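PDB 3CAN: pyruvate-formate lyase-activating enzyme from Bacteroides vulgatus ATCC 8482, which belongs to the radical SAM superfamily and is represented here by a fragment in which helices alternate with the strands of a parallel sheet. Local coordinates for residues 32-37 against 54-59; 19-24 against 49-54; 114-119 against 169-174; 62-67 against 109-114. All blocks are in the same frame, centred on the assembly; numbering follows the deposited sequence. Where two conformers were deposited one is given.

Contact 1: 32-37 against 54-59; sequences GIHRAV and NCELLL
Arg35 and Glu56 form a salt bridge in which the guanidinium meets the carboxylate side-on. NE of Arg35 donates to OE1 of Glu56 at 2.9 Å along an almost straight path (173°), and NH2 of Arg35 to OE2 of Glu56 at 2.8 Å. Both oxygens are approached on their syn sides, with the two planes 23° apart. A bend in the Glu56 chain (chi2 69°) turns the carboxylate back toward Arg35, whose backbone N reaches the anti side of Glu56 OE1 at 2.8 Å; that oxygen thus receives two N-H groups. OE2 also accepts a hydrogen bond from a water that donates to Ile33 O as well. One guanidinium face lies over Asn54 O and Cys55 CA, while NH1 of Arg35 bonds to Leu25 O in helix 18-30.

The backbone evidence is for a parallel ladder: Glu56 N donates to Arg35 O, Val37 N to Leu57 O (3.1 Å) and Leu59 N to Val37 O (2.9 Å). Strands 35-38 and 57-61 are therefore neighbours, linked through helix 45-53 as a beta-alpha-beta unit, the repeating element of TIM-barrel-like folds.

Apolar contacts fall on both faces. Ala36 CB approaches Leu59 CD1 at 4.1 Å and shares its face with Leu57; on the other, Val37 CG2 touches Cys55 CB at 4.1 Å. At the exposed end, Glu56 CB sits over one face of the His34 ring in a CH-pi contact, 3.9 Å from the centroid.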
loop_
_atom_site.group_PDB
_atom_site.type_symbol
_atom_site.label_atom_id
_atom_site.label_comp_id
_atom_site.label_asym_id
_atom_site.label_seq_id
_atom_site.Cartn_x
_atom_site.Cartn_y
_atom_site.Cartn_z
ATOM N N GLY A 32 9.223 -13.177 -13.877
ATOM C CA GLY A 32 9.024 -11.851 -14.446
ATOM C C GLY A 32 8.116 -10.943 -13.627
ATOM O O GLY A 32 7.524 -10.002 -14.158
ATOM N N ILE A 33 8.005 -11.233 -12.338
ATOM C CA ILE A 33 7.125 -10.510 -11.449
ATOM C C ILE A 33 7.931 -9.354 -10.834
ATOM O O ILE A 33 9.057 -9.557 -10.381
ATOM C CB ILE A 33 6.522 -11.459 -10.380
ATOM C CG1 ILE A 33 5.589 -12.482 -11.088
ATOM C CG2 ILE A 33 5.758 -10.654 -9.324
ATOM C CD1 ILE A 33 4.992 -13.523 -10.185
ATOM N N HIS A 34 7.361 -8.152 -10.884
ATOM C CA HIS A 34 7.990 -6.952 -10.281
ATOM C C HIS A 34 8.060 -7.112 -8.778
ATOM O O HIS A 34 7.111 -7.608 -8.155
ATOM C CB HIS A 34 7.189 -5.706 -10.645
ATOM C CG HIS A 34 7.730 -4.427 -10.087
ATOM N ND1 HIS A 34 7.523 -4.030 -8.780
ATOM C CD2 HIS A 34 8.421 -3.421 -10.683
ATOM C CE1 HIS A 34 8.100 -2.857 -8.587
ATOM N NE2 HIS A 34 8.636 -2.460 -9.728
ATOM N N ARG A 35 9.187 -6.691 -8.196
ATOM C CA ARG A 35 9.480 -6.897 -6.777
ATOM C C ARG A 35 9.867 -5.611 -6.053
ATOM O O ARG A 35 10.787 -4.898 -6.480
ATOM C CB ARG A 35 10.637 -7.888 -6.636
ATOM C CG ARG A 35 10.370 -9.249 -7.275
ATOM C CD ARG A 35 11.657 -9.955 -7.619
ATOM N NE ARG A 35 12.443 -9.220 -8.603
ATOM C CZ ARG A 35 13.621 -9.626 -9.053
ATOM N NH1 ARG A 35 14.123 -10.782 -8.666
ATOM N NH2 ARG A 35 14.287 -8.881 -9.926
ATOM N N ALA A 36 9.175 -5.328 -4.949
ATOM C CA ALA A 36 9.495 -4.185 -4.082
ATOM C C ALA A 36 9.720 -4.703 -2.681
ATOM O O ALA A 36 8.976 -5.568 -2.225
ATOM C CB ALA A 36 8.355 -3.166 -4.071
ATOM N N VAL A 37 10.715 -4.160 -1.997
ATOM C CA VAL A 37 11.078 -4.651 -0.667
ATOM C C VAL A 37 11.285 -3.483 0.299
ATOM O O VAL A 37 12.068 -2.576 0.037
ATOM C CB VAL A 37 12.351 -5.491 -0.686
ATOM C CG1 VAL A 37 12.659 -6.011 0.720
ATOM C CG2 VAL A 37 12.224 -6.661 -1.713
ATOM N N ASN A 54 18.213 -8.371 -6.330
ATOM C CA ASN A 54 17.092 -9.266 -6.563
ATOM C C ASN A 54 15.732 -8.584 -6.428
ATOM O O ASN A 54 14.740 -9.212 -6.063
ATOM C CB ASN A 54 17.203 -10.463 -5.627
ATOM C CG ASN A 54 18.445 -11.305 -5.915
ATOM O OD1 ASN A 54 18.500 -12.035 -6.917
ATOM N ND2 ASN A 54 19.451 -11.186 -5.052
ATOM N N CYS A 55 15.686 -7.294 -6.740
ATOM C CA CYS A 55 14.398 -6.612 -6.809
ATOM C C CYS A 55 14.490 -5.386 -7.682
ATOM O O CYS A 55 15.570 -5.042 -8.178
ATOM C CB CYS A 55 13.853 -6.287 -5.416
ATOM S SG CYS A 55 14.688 -4.927 -4.559
ATOM N N GLU A 56 13.344 -4.755 -7.892
ATOM C CA GLU A 56 13.217 -3.598 -8.760
ATOM C C GLU A 56 13.187 -2.258 -8.014
ATOM O O GLU A 56 13.474 -1.219 -8.613
ATOM C CB GLU A 56 11.943 -3.724 -9.591
ATOM C CG GLU A 56 12.060 -4.589 -10.798
ATOM C CD GLU A 56 12.234 -6.059 -10.503
ATOM O OE1 GLU A 56 11.583 -6.609 -9.594
ATOM O OE2 GLU A 56 13.012 -6.694 -11.227
ATOM N N LEU A 57 12.812 -2.270 -6.729
ATOM C CA LEU A 57 12.513 -1.050 -5.983
ATOM C C LEU A 57 12.620 -1.303 -4.493
ATOM O O LEU A 57 12.142 -2.339 -4.009
ATOM C CB LEU A 57 11.071 -0.619 -6.289
ATOM C CG LEU A 57 10.524 0.619 -5.610
ATOM C CD1 LEU A 57 11.275 1.865 -6.110
ATOM C CD2 LEU A 57 9.006 0.755 -5.874
ATOM N N LEU A 58 13.236 -0.369 -3.765
ATOM C CA LEU A 58 13.240 -0.422 -2.313
ATOM C C LEU A 58 12.239 0.580 -1.767
ATOM O O LEU A 58 12.011 1.644 -2.359
ATOM C CB LEU A 58 14.621 -0.108 -1.732
ATOM C CG LEU A 58 15.800 -1.043 -1.995
ATOM C CD1 LEU A 58 16.909 -0.794 -0.984
ATOM C CD2 LEU A 58 15.407 -2.535 -2.043
ATOM N N LEU A 59 11.645 0.229 -0.632
ATOM C CA LEU A 59 10.715 1.086 0.092
ATOM C C LEU A 59 11.311 1.318 1.466
ATOM O O LEU A 59 11.715 0.369 2.131
ATOM C CB LEU A 59 9.353 0.393 0.243
ATOM C CG LEU A 59 8.755 -0.203 -1.031
ATOM C CD1 LEU A 59 7.528 -1.045 -0.705
ATOM C CD2 LEU A 59 8.413 0.910 -2.039
HETATM O O HOH W 1 11.201 -9.030 -11.981
HETATM O O HOH W 2 16.786 -11.957 -9.049
#

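Contact 2: 19-24 against 49-54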
loop_
_atom_site.group_PDB
_atom_site.type_symbol
_atom_site.label_atom_id
_atom_site.label_comp_id
_atom_site.label_asym_id
_atom_site.label_seq_id
_atom_site.Cartn_x
_atom_site.Cartn_y
_atom_site.Cartn_z
ATOM N N GLU A 19 17.688 -15.009 4.117
ATOM C CA GLU A 19 17.976 -16.011 3.087
ATOM C C GLU A 19 16.703 -16.409 2.328
ATOM O O GLU A 19 16.691 -16.535 1.078
ATOM C CB GLU A 19 18.622 -17.249 3.713
ATOM C CG GLU A 19 19.111 -18.281 2.715
ATOM C CD GLU A 19 20.352 -17.870 1.944
ATOM O OE1 GLU A 19 21.070 -16.938 2.387
ATOM O OE2 GLU A 19 20.595 -18.504 0.893
ATOM N N PHE A 20 15.641 -16.623 3.092
ATOM C CA PHE A 20 14.330 -16.941 2.534
ATOM C C PHE A 20 13.817 -15.828 1.613
ATOM O O PHE A 20 13.341 -16.105 0.516
ATOM C CB PHE A 20 13.323 -17.161 3.656
ATOM C CG PHE A 20 11.935 -17.445 3.160
ATOM C CD1 PHE A 20 11.658 -18.661 2.550
ATOM C CD2 PHE A 20 10.926 -16.507 3.268
ATOM C CE1 PHE A 20 10.396 -18.948 2.067
ATOM C CE2 PHE A 20 9.645 -16.787 2.780
ATOM C CZ PHE A 20 9.383 -18.000 2.184
ATOM N N LEU A 21 13.916 -14.588 2.081
ATOM C CA LEU A 21 13.499 -13.406 1.296
ATOM C C LEU A 21 14.202 -13.389 -0.054
ATOM O O LEU A 21 13.565 -13.278 -1.086
ATOM C CB LEU A 21 13.821 -12.140 2.075
ATOM C CG LEU A 21 13.580 -10.785 1.418
ATOM C CD1 LEU A 21 12.123 -10.623 1.055
ATOM C CD2 LEU A 21 14.060 -9.689 2.346
ATOM N N ILE A 22 15.517 -13.551 -0.044
ATOM C CA ILE A 22 16.294 -13.557 -1.289
ATOM C C ILE A 22 15.878 -14.721 -2.202
ATOM O O ILE A 22 15.746 -14.557 -3.420
ATOM C CB ILE A 22 17.819 -13.599 -0.991
ATOM C CG1 ILE A 22 18.267 -12.319 -0.266
ATOM C CG2 ILE A 22 18.605 -13.789 -2.281
ATOM C CD1 ILE A 22 18.028 -11.068 -1.022
ATOM N N ASP A 23 15.624 -15.894 -1.626
ATOM C CA ASP A 23 15.159 -17.033 -2.412
ATOM C C ASP A 23 13.816 -16.738 -3.101
ATOM O O ASP A 23 13.642 -17.000 -4.290
ATOM C CB ASP A 23 15.032 -18.268 -1.533
ATOM C CG ASP A 23 14.706 -19.506 -2.331
ATOM O OD1 ASP A 23 15.514 -19.888 -3.199
ATOM O OD2 ASP A 23 13.625 -20.061 -2.112
ATOM N N ILE A 24 12.870 -16.183 -2.359
ATOM C CA ILE A 24 11.561 -15.866 -2.932
ATOM C C ILE A 24 11.716 -14.781 -3.990
ATOM O O ILE A 24 11.125 -14.861 -5.059
ATOM C CB ILE A 24 10.569 -15.430 -1.855
ATOM C CG1 ILE A 24 10.301 -16.569 -0.854
ATOM C CG2 ILE A 24 9.259 -14.922 -2.516
ATOM C CD1 ILE A 24 9.849 -17.902 -1.459
ATOM N N ASP A 49 22.574 -4.965 -0.000
ATOM C CA ASP A 49 23.164 -5.135 -1.335
ATOM C C ASP A 49 22.568 -6.332 -2.082
ATOM O O ASP A 49 22.244 -6.226 -3.276
ATOM C CB ASP A 49 24.683 -5.313 -1.232
ATOM C CG ASP A 49 25.399 -4.052 -0.809
ATOM O OD1 ASP A 49 24.778 -2.972 -0.770
ATOM O OD2 ASP A 49 26.615 -4.152 -0.518
ATOM N N GLU A 50 22.410 -7.459 -1.389
ATOM C CA GLU A 50 21.856 -8.664 -2.012
ATOM C C GLU A 50 20.381 -8.482 -2.364
ATOM O O GLU A 50 19.936 -8.951 -3.400
ATOM C CB GLU A 50 22.039 -9.892 -1.116
ATOM C CG GLU A 50 21.641 -11.230 -1.767
ATOM C CD GLU A 50 22.504 -11.621 -2.972
ATOM O OE1 GLU A 50 23.640 -11.117 -3.105
ATOM O OE2 GLU A 50 22.036 -12.448 -3.790
ATOM N N VAL A 51 19.624 -7.806 -1.502
ATOM C CA VAL A 51 18.222 -7.485 -1.816
ATOM C C VAL A 51 18.142 -6.635 -3.089
ATOM O O VAL A 51 17.362 -6.929 -3.989
ATOM C CB VAL A 51 17.505 -6.770 -0.654
ATOM C CG1 VAL A 51 16.153 -6.196 -1.135
ATOM C CG2 VAL A 51 17.282 -7.753 0.511
HETATM N N MSE A 52 18.992 -5.616 -3.199
HETATM C CA MSE A 52 19.018 -4.785 -4.412
HETATM C C MSE A 52 19.336 -5.582 -5.686
HETATM O O MSE A 52 18.821 -5.280 -6.754
HETATM C CB MSE A 52 19.988 -3.618 -4.249
HETATM C CG MSE A 52 19.499 -2.536 -3.318
HETATM SE SE MSE A 52 20.629 -0.945 -3.350
HETATM C CE MSE A 52 22.168 -1.641 -2.406
ATOM N N ARG A 53 20.163 -6.615 -5.580
ATOM C CA ARG A 53 20.445 -7.454 -6.729
ATOM C C ARG A 53 19.239 -8.286 -7.180
ATOM O O ARG A 53 19.232 -8.818 -8.299
ATOM C CB ARG A 53 21.631 -8.370 -6.434
ATOM C CG ARG A 53 22.955 -7.651 -6.461
ATOM C CD ARG A 53 24.109 -8.635 -6.481
ATOM N NE ARG A 53 24.459 -9.048 -5.137
ATOM C CZ ARG A 53 25.266 -8.369 -4.319
ATOM N NH1 ARG A 53 25.498 -8.827 -3.106
ATOM N NH2 ARG A 53 25.845 -7.232 -4.695
ATOM N N ASN A 54 18.213 -8.371 -6.330
ATOM C CA ASN A 54 17.092 -9.266 -6.563
ATOM C C ASN A 54 15.732 -8.584 -6.428
ATOM O O ASN A 54 14.740 -9.212 -6.063
ATOM C CB ASN A 54 17.203 -10.463 -5.627
ATOM C CG ASN A 54 18.445 -11.305 -5.915
ATOM O OD1 ASN A 54 18.500 -12.035 -6.917
ATOM N ND2 ASN A 54 19.451 -11.186 -5.052
#
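Ile22 pushes its CD1 methyl over the flank of the facing helix, 3.7 Å from Val51 CG2 and equally close to the backbone N and CA of Val51. Its CG1 branch stands beside the backbone N (chi1 -65°), and this arm makes the reach; the other branch, CG2, turns to the amide of Asn54, ending 3.9 Å from its ND2. On the side nearer the sheet, Leu21 CD2 meets Val51 CG2 at 4.2 Å, the more distant of the two methyl contacts on Val51. The segments of helices 18-30 and 45-53 run nearly parallel, 15° apart with axes 9.9 Å from each other, as expected of consecutive helices lying on one face of a parallel sheet; Leu21 packs on Phe9 of strand 6-10 and Val51 on Leu58 of strand 57-61.

Two polar pairings stay within 49-54. ND2 of Asn54 donates to Glu50 O at 2.8 Å, which secures the amide at the helix end. Glu50 was modelled in two conformers, so its CG contact with Ile22 CD1, and the side-on grip of Arg53 NE and NH1 on Glu50 OE1, hold for one of them. Between the two segments, carbons of Ile22 and Leu21 do the touching, mostly against carbon, and no polar pair is bonded; this implies cohesion by shape and dispersion.

Contact 3: 114-119 against 169-174; sequences LSAEFL and QILTDY
Tyr174 and Glu117 meet along the outer side of the helix pair, with Ala116 tucked in behind them. The tyrosine leaves its backbone with CG anti to the carbonyl carbon (chi1 -80°) and its ring nearly perpendicular (chi2 94°), a setting that carries the ring across to helix 109-121. Glu117 also has CG beside the backbone N, but its chain then runs extended. It consequently passes the ring obliquely: Glu117 CG comes within 3.3 Å of Tyr174 CE2, and the carboxylate and ring planes lie 60° apart. At the end of this path OE2 of Glu117 approaches OH of Tyr174 to 2.6 Å, oxygen to oxygen. The backbone N of Glu117 lies over one ring face.

Helices 109-121 and 161-173 are successive helices of the alternating beta-alpha fold, the first leading into strand 128-133 and the second following it. Both pack on that strand, Leu119 and Leu171 each touching Ile129.

Ala116 is the point where the backbones draw together, its CA 5.5 Å from that of Leu171. Its methyl is met by two side chains. Tyr174 CD1 approaches Ala116 CB obliquely at 3.4 Å, and Leu171 sends CD2 to within 3.7 Å of the same CB. Beyond these two segments, Leu176 also packs on Ala116.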
loop_
_atom_site.group_PDB
_atom_site.type_symbol
_atom_site.label_atom_id
_atom_site.label_comp_id
_atom_site.label_asym_id
_atom_site.label_seq_id
_atom_site.Cartn_x
_atom_site.Cartn_y
_atom_site.Cartn_z
ATOM N N LEU A 114 13.956 19.016 8.005
ATOM C CA LEU A 114 15.152 18.194 8.258
ATOM C C LEU A 114 15.135 16.970 7.348
ATOM O O LEU A 114 16.167 16.564 6.815
ATOM C CB LEU A 114 15.211 17.770 9.726
ATOM C CG LEU A 114 15.529 18.899 10.712
ATOM C CD1 LEU A 114 15.398 18.348 12.144
ATOM C CD2 LEU A 114 16.919 19.529 10.448
ATOM N N SER A 115 13.947 16.394 7.170
ATOM C CA SER A 115 13.759 15.253 6.275
ATOM C C SER A 115 14.122 15.620 4.835
ATOM O O SER A 115 14.844 14.889 4.155
ATOM C CB SER A 115 12.306 14.754 6.336
ATOM O OG SER A 115 11.950 14.269 7.626
ATOM N N ALA A 116 13.625 16.766 4.381
ATOM C CA ALA A 116 13.891 17.244 3.029
ATOM C C ALA A 116 15.384 17.505 2.815
ATOM O O ALA A 116 15.948 17.152 1.787
ATOM C CB ALA A 116 13.081 18.513 2.757
ATOM N N GLU A 117 16.024 18.129 3.797
ATOM C CA GLU A 117 17.442 18.438 3.718
ATOM C C GLU A 117 18.297 17.190 3.656
ATOM O O GLU A 117 19.261 17.135 2.894
ATOM C CB GLU A 117 17.848 19.323 4.892
ATOM C CG GLU A 117 17.274 20.718 4.782
ATOM C CD GLU A 117 17.456 21.608 5.993
ATOM O OE1 GLU A 117 18.168 21.249 6.967
ATOM O OE2 GLU A 117 16.891 22.734 5.950
ATOM N N PHE A 118 17.924 16.174 4.422
ATOM C CA PHE A 118 18.624 14.899 4.379
ATOM C C PHE A 118 18.486 14.272 2.985
ATOM O O PHE A 118 19.476 13.965 2.323
ATOM C CB PHE A 118 18.084 13.995 5.476
ATOM C CG PHE A 118 18.519 12.577 5.357
ATOM C CD1 PHE A 118 19.828 12.209 5.582
ATOM C CD2 PHE A 118 17.602 11.595 5.023
ATOM C CE1 PHE A 118 20.220 10.892 5.472
ATOM C CE2 PHE A 118 17.978 10.285 4.908
ATOM C CZ PHE A 118 19.301 9.925 5.111
ATOM N N LEU A 119 17.252 14.137 2.529
ATOM C CA LEU A 119 16.983 13.467 1.260
ATOM C C LEU A 119 17.573 14.219 0.072
ATOM O O LEU A 119 18.144 13.607 -0.851
ATOM C CB LEU A 119 15.471 13.246 1.089
ATOM C CG LEU A 119 14.816 12.289 2.101
ATOM C CD1 LEU A 119 13.303 12.315 1.955
ATOM C CD2 LEU A 119 15.353 10.856 1.947
ATOM N N GLN A 169 4.681 21.235 -0.091
ATOM C CA GLN A 169 5.394 22.409 -0.577
ATOM C C GLN A 169 6.850 22.423 -0.122
ATOM O O GLN A 169 7.740 22.737 -0.906
ATOM C CB GLN A 169 4.713 23.705 -0.130
ATOM C CG GLN A 169 5.276 24.954 -0.794
ATOM C CD GLN A 169 5.097 24.922 -2.307
ATOM O OE1 GLN A 169 3.978 24.815 -2.804
ATOM N NE2 GLN A 169 6.200 24.992 -3.039
ATOM N N ILE A 170 7.080 22.110 1.149
ATOM C CA ILE A 170 8.438 22.061 1.700
ATOM C C ILE A 170 9.301 21.096 0.888
ATOM O O ILE A 170 10.388 21.435 0.425
ATOM C CB ILE A 170 8.430 21.623 3.186
ATOM C CG1 ILE A 170 7.828 22.727 4.067
ATOM C CG2 ILE A 170 9.847 21.294 3.667
ATOM C CD1 ILE A 170 7.346 22.239 5.424
ATOM N N LEU A 171 8.811 19.876 0.712
ATOM C CA LEU A 171 9.576 18.875 -0.011
ATOM C C LEU A 171 9.847 19.321 -1.462
ATOM O O LEU A 171 10.967 19.174 -1.962
ATOM C CB LEU A 171 8.849 17.524 0.050
ATOM C CG LEU A 171 8.795 16.895 1.442
ATOM C CD1 LEU A 171 7.726 15.786 1.512
ATOM C CD2 LEU A 171 10.187 16.378 1.859
ATOM N N THR A 172 8.828 19.889 -2.103
ATOM C CA THR A 172 8.940 20.417 -3.454
ATOM C C THR A 172 9.972 21.543 -3.516
ATOM O O THR A 172 10.778 21.595 -4.446
ATOM C CB THR A 172 7.567 20.916 -3.970
ATOM O OG1 THR A 172 6.599 19.852 -3.883
ATOM C CG2 THR A 172 7.666 21.385 -5.410
ATOM N N ASP A 173 9.953 22.430 -2.518
ATOM C CA ASP A 173 10.911 23.538 -2.442
ATOM C C ASP A 173 12.370 23.076 -2.385
ATOM O O ASP A 173 13.257 23.792 -2.844
ATOM C CB ASP A 173 10.613 24.437 -1.228
ATOM C CG ASP A 173 9.363 25.302 -1.408
ATOM O OD1 ASP A 173 8.853 25.447 -2.541
ATOM O OD2 ASP A 173 8.883 25.845 -0.387
ATOM N N TYR A 174 12.612 21.888 -1.821
ATOM C CA TYR A 174 13.956 21.306 -1.743
ATOM C C TYR A 174 14.293 20.441 -2.959
ATOM O O TYR A 174 15.328 19.763 -2.986
ATOM C CB TYR A 174 14.108 20.487 -0.452
ATOM C CG TYR A 174 14.377 21.321 0.774
ATOM C CD1 TYR A 174 13.343 21.735 1.599
ATOM C CD2 TYR A 174 15.681 21.668 1.131
ATOM C CE1 TYR A 174 13.587 22.504 2.738
ATOM C CE2 TYR A 174 15.934 22.435 2.260
ATOM C CZ TYR A 174 14.885 22.840 3.071
ATOM O OH TYR A 174 15.132 23.589 4.213
#

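Contact 4: 62-67 against 109-114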
loop_
_atom_site.group_PDB
_atom_site.type_symbol
_atom_site.label_atom_id
_atom_site.label_comp_id
_atom_site.label_asym_id
_atom_site.label_seq_id
_atom_site.Cartn_x
_atom_site.Cartn_y
_atom_site.Cartn_z
ATOM N N LEU A 62 10.428 6.792 6.625
ATOM C CA LEU A 62 11.160 7.817 7.365
ATOM C C LEU A 62 10.193 8.516 8.321
ATOM O O LEU A 62 9.678 9.591 8.036
ATOM C CB LEU A 62 11.791 8.799 6.392
ATOM C CG LEU A 62 12.712 9.867 6.963
ATOM C CD1 LEU A 62 13.844 9.199 7.752
ATOM C CD2 LEU A 62 13.250 10.746 5.840
ATOM N N LYS A 63 9.937 7.869 9.453
ATOM C CA LYS A 63 8.910 8.329 10.392
ATOM C C LYS A 63 9.298 9.618 11.104
ATOM O O LYS A 63 8.443 10.477 11.352
ATOM C CB LYS A 63 8.559 7.231 11.405
ATOM C CG LYS A 63 7.414 6.337 10.941
ATOM C CD LYS A 63 7.019 5.296 11.987
ATOM C CE LYS A 63 7.542 3.905 11.622
ATOM N NZ LYS A 63 7.514 2.935 12.758
ATOM N N SER A 64 10.581 9.773 11.413
ATOM C CA SER A 64 11.046 10.994 12.074
ATOM C C SER A 64 12.539 11.144 11.960
ATOM O O SER A 64 13.270 10.157 12.036
ATOM C CB SER A 64 10.695 11.008 13.569
ATOM O OG SER A 64 11.056 12.264 14.133
HETATM N N MSE A 65 12.984 12.390 11.834
HETATM C CA MSE A 65 14.402 12.711 11.946
HETATM C C MSE A 65 14.844 12.791 13.412
HETATM O O MSE A 65 16.038 12.785 13.703
HETATM C CB MSE A 65 14.702 14.026 11.253
HETATM C CG MSE A 65 14.520 13.998 9.761
HETATM SE SE MSE A 65 15.599 12.660 8.812
HETATM C CE MSE A 65 17.387 13.382 9.166
ATOM N N ASP A 66 13.874 12.867 14.318
ATOM C CA ASP A 66 14.120 12.852 15.763
ATOM C C ASP A 66 14.182 11.410 16.242
ATOM O O ASP A 66 13.168 10.704 16.249
ATOM C CB ASP A 66 12.991 13.626 16.454
ATOM C CG ASP A 66 13.201 13.801 17.946
ATOM O OD1 ASP A 66 13.809 12.942 18.601
ATOM O OD2 ASP A 66 12.715 14.823 18.465
ATOM N N SER A 67 15.377 10.948 16.613
ATOM C CA SER A 67 15.556 9.539 17.013
ATOM C C SER A 67 14.743 9.156 18.253
ATOM O O SER A 67 14.335 8.008 18.404
ATOM C CB SER A 67 17.028 9.206 17.241
ATOM O OG SER A 67 17.234 7.802 17.218
ATOM N N GLU A 109 6.969 21.539 10.869
ATOM C CA GLU A 109 7.816 22.108 9.833
ATOM C C GLU A 109 9.282 21.702 10.041
ATOM O O GLU A 109 9.986 21.366 9.085
ATOM C CB GLU A 109 7.685 23.638 9.855
ATOM C CG GLU A 109 8.620 24.364 8.936
ATOM C CD GLU A 109 8.443 25.869 9.029
ATOM O OE1 GLU A 109 7.295 26.340 8.859
ATOM O OE2 GLU A 109 9.449 26.565 9.275
ATOM N N LYS A 110 9.733 21.706 11.288
ATOM C CA LYS A 110 11.116 21.320 11.567
ATOM C C LYS A 110 11.418 19.911 11.060
ATOM O O LYS A 110 12.371 19.711 10.311
ATOM C CB LYS A 110 11.436 21.405 13.054
ATOM C CG LYS A 110 12.869 20.984 13.379
ATOM C CD LYS A 110 13.155 21.134 14.849
ATOM C CE LYS A 110 14.478 20.503 15.235
ATOM N NZ LYS A 110 14.648 20.520 16.744
ATOM N N ASN A 111 10.601 18.937 11.447
ATOM C CA ASN A 111 10.873 17.563 11.023
ATOM C C ASN A 111 10.846 17.386 9.516
ATOM O O ASN A 111 11.687 16.683 8.946
ATOM C CB ASN A 111 9.888 16.574 11.624
ATOM C CG ASN A 111 10.229 15.158 11.251
ATOM O OD1 ASN A 111 11.309 14.673 11.592
ATOM N ND2 ASN A 111 9.320 14.488 10.511
ATOM N N ILE A 112 9.873 18.010 8.867
ATOM C CA ILE A 112 9.732 17.866 7.426
ATOM C C ILE A 112 10.878 18.557 6.703
ATOM O O ILE A 112 11.402 18.023 5.730
ATOM C CB ILE A 112 8.352 18.358 6.937
ATOM C CG1 ILE A 112 7.233 17.549 7.623
ATOM C CG2 ILE A 112 8.238 18.263 5.423
ATOM C CD1 ILE A 112 7.287 16.033 7.391
ATOM N N LYS A 113 11.300 19.726 7.188
ATOM C CA LYS A 113 12.475 20.388 6.615
ATOM C C LYS A 113 13.754 19.571 6.814
ATOM O O LYS A 113 14.542 19.424 5.877
ATOM C CB LYS A 113 12.652 21.820 7.148
ATOM C CG LYS A 113 11.606 22.811 6.602
ATOM C CD LYS A 113 11.837 24.208 7.133
ATOM C CE LYS A 113 10.893 25.179 6.470
ATOM N NZ LYS A 113 11.071 26.568 7.002
ATOM N N LEU A 114 13.956 19.016 8.005
ATOM C CA LEU A 114 15.152 18.194 8.258
ATOM C C LEU A 114 15.135 16.970 7.348
ATOM O O LEU A 114 16.167 16.564 6.815
ATOM C CB LEU A 114 15.211 17.770 9.726
ATOM C CG LEU A 114 15.529 18.899 10.712
ATOM C CD1 LEU A 114 15.398 18.348 12.144
ATOM C CD2 LEU A 114 16.919 19.529 10.448
HETATM O O HOH W 3 10.335 12.212 8.943
#
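An ST turn at Ser64 and the N-cap residue Asp66 shape the loop whose intervening residue, Met65, is held by Asn111 in the first turn of helix 109-121. Asn111 extends its amide away from its own backbone N (chi1 -176°), and OD1 accepts the backbone N of Met65 at 2.8 Å. The N-H points almost straight at the oxygen (169°), and the donor lies in the plane of the Asn111 carbonyl. The amide's other end is used as well: ND2 of Asn111 bonds to Asn106 O and, at 2.9 Å, to a water that donates to Leu62 O. With bonds at both ends, the amide's rotation is well defined.

Next to it, Ser64 OG accepts the backbone N of Asp66 at 2.9 Å, closing the turn. Asp66 OD1 in turn caps Val69 N of helix 67-74.

The apolar half of the contact is made by Met65, a selenomethionine here. Its chain is bent at both chi2 and chi3, and CG reaches Leu114 CB at 3.8 Å, while CE curls back toward Leu114 O, 4.1 Å away. Ser115 and Phe118, further along the same helix, also pack on this side chain.

The loop follows strand 57-61 and the helix comes after the adjacent strand 95-101, so the contact joins two connections leaving the C-terminal ends of neighbouring parallel strands, an arrangement typical of TIM-barrel-like beta-alpha folds.

From the N terminus, contact 2 opens first in helix 18-30 and contact 1 next, around strand 35-38. Contact 2 closes on helix 45-53 before contact 1 closes on strand 57-61, so the two loops cross; they share Asn54, and Val51 touches both Val37 and Leu58, joining the helix layer to the sheet. Contact 4 then opens at residue 62, just past the end of strand 57-61, and closes at helix 109-121. Contact 3 starts where it ends, sharing Leu114, and closes at 169-174, so these two stand in series. Their centres are about 10 Å apart, with Ile170 against Ile112 and Lys113. Contacts 1 and 3, about 26 Å apart between centres, lie on opposite sides of the chain's centre.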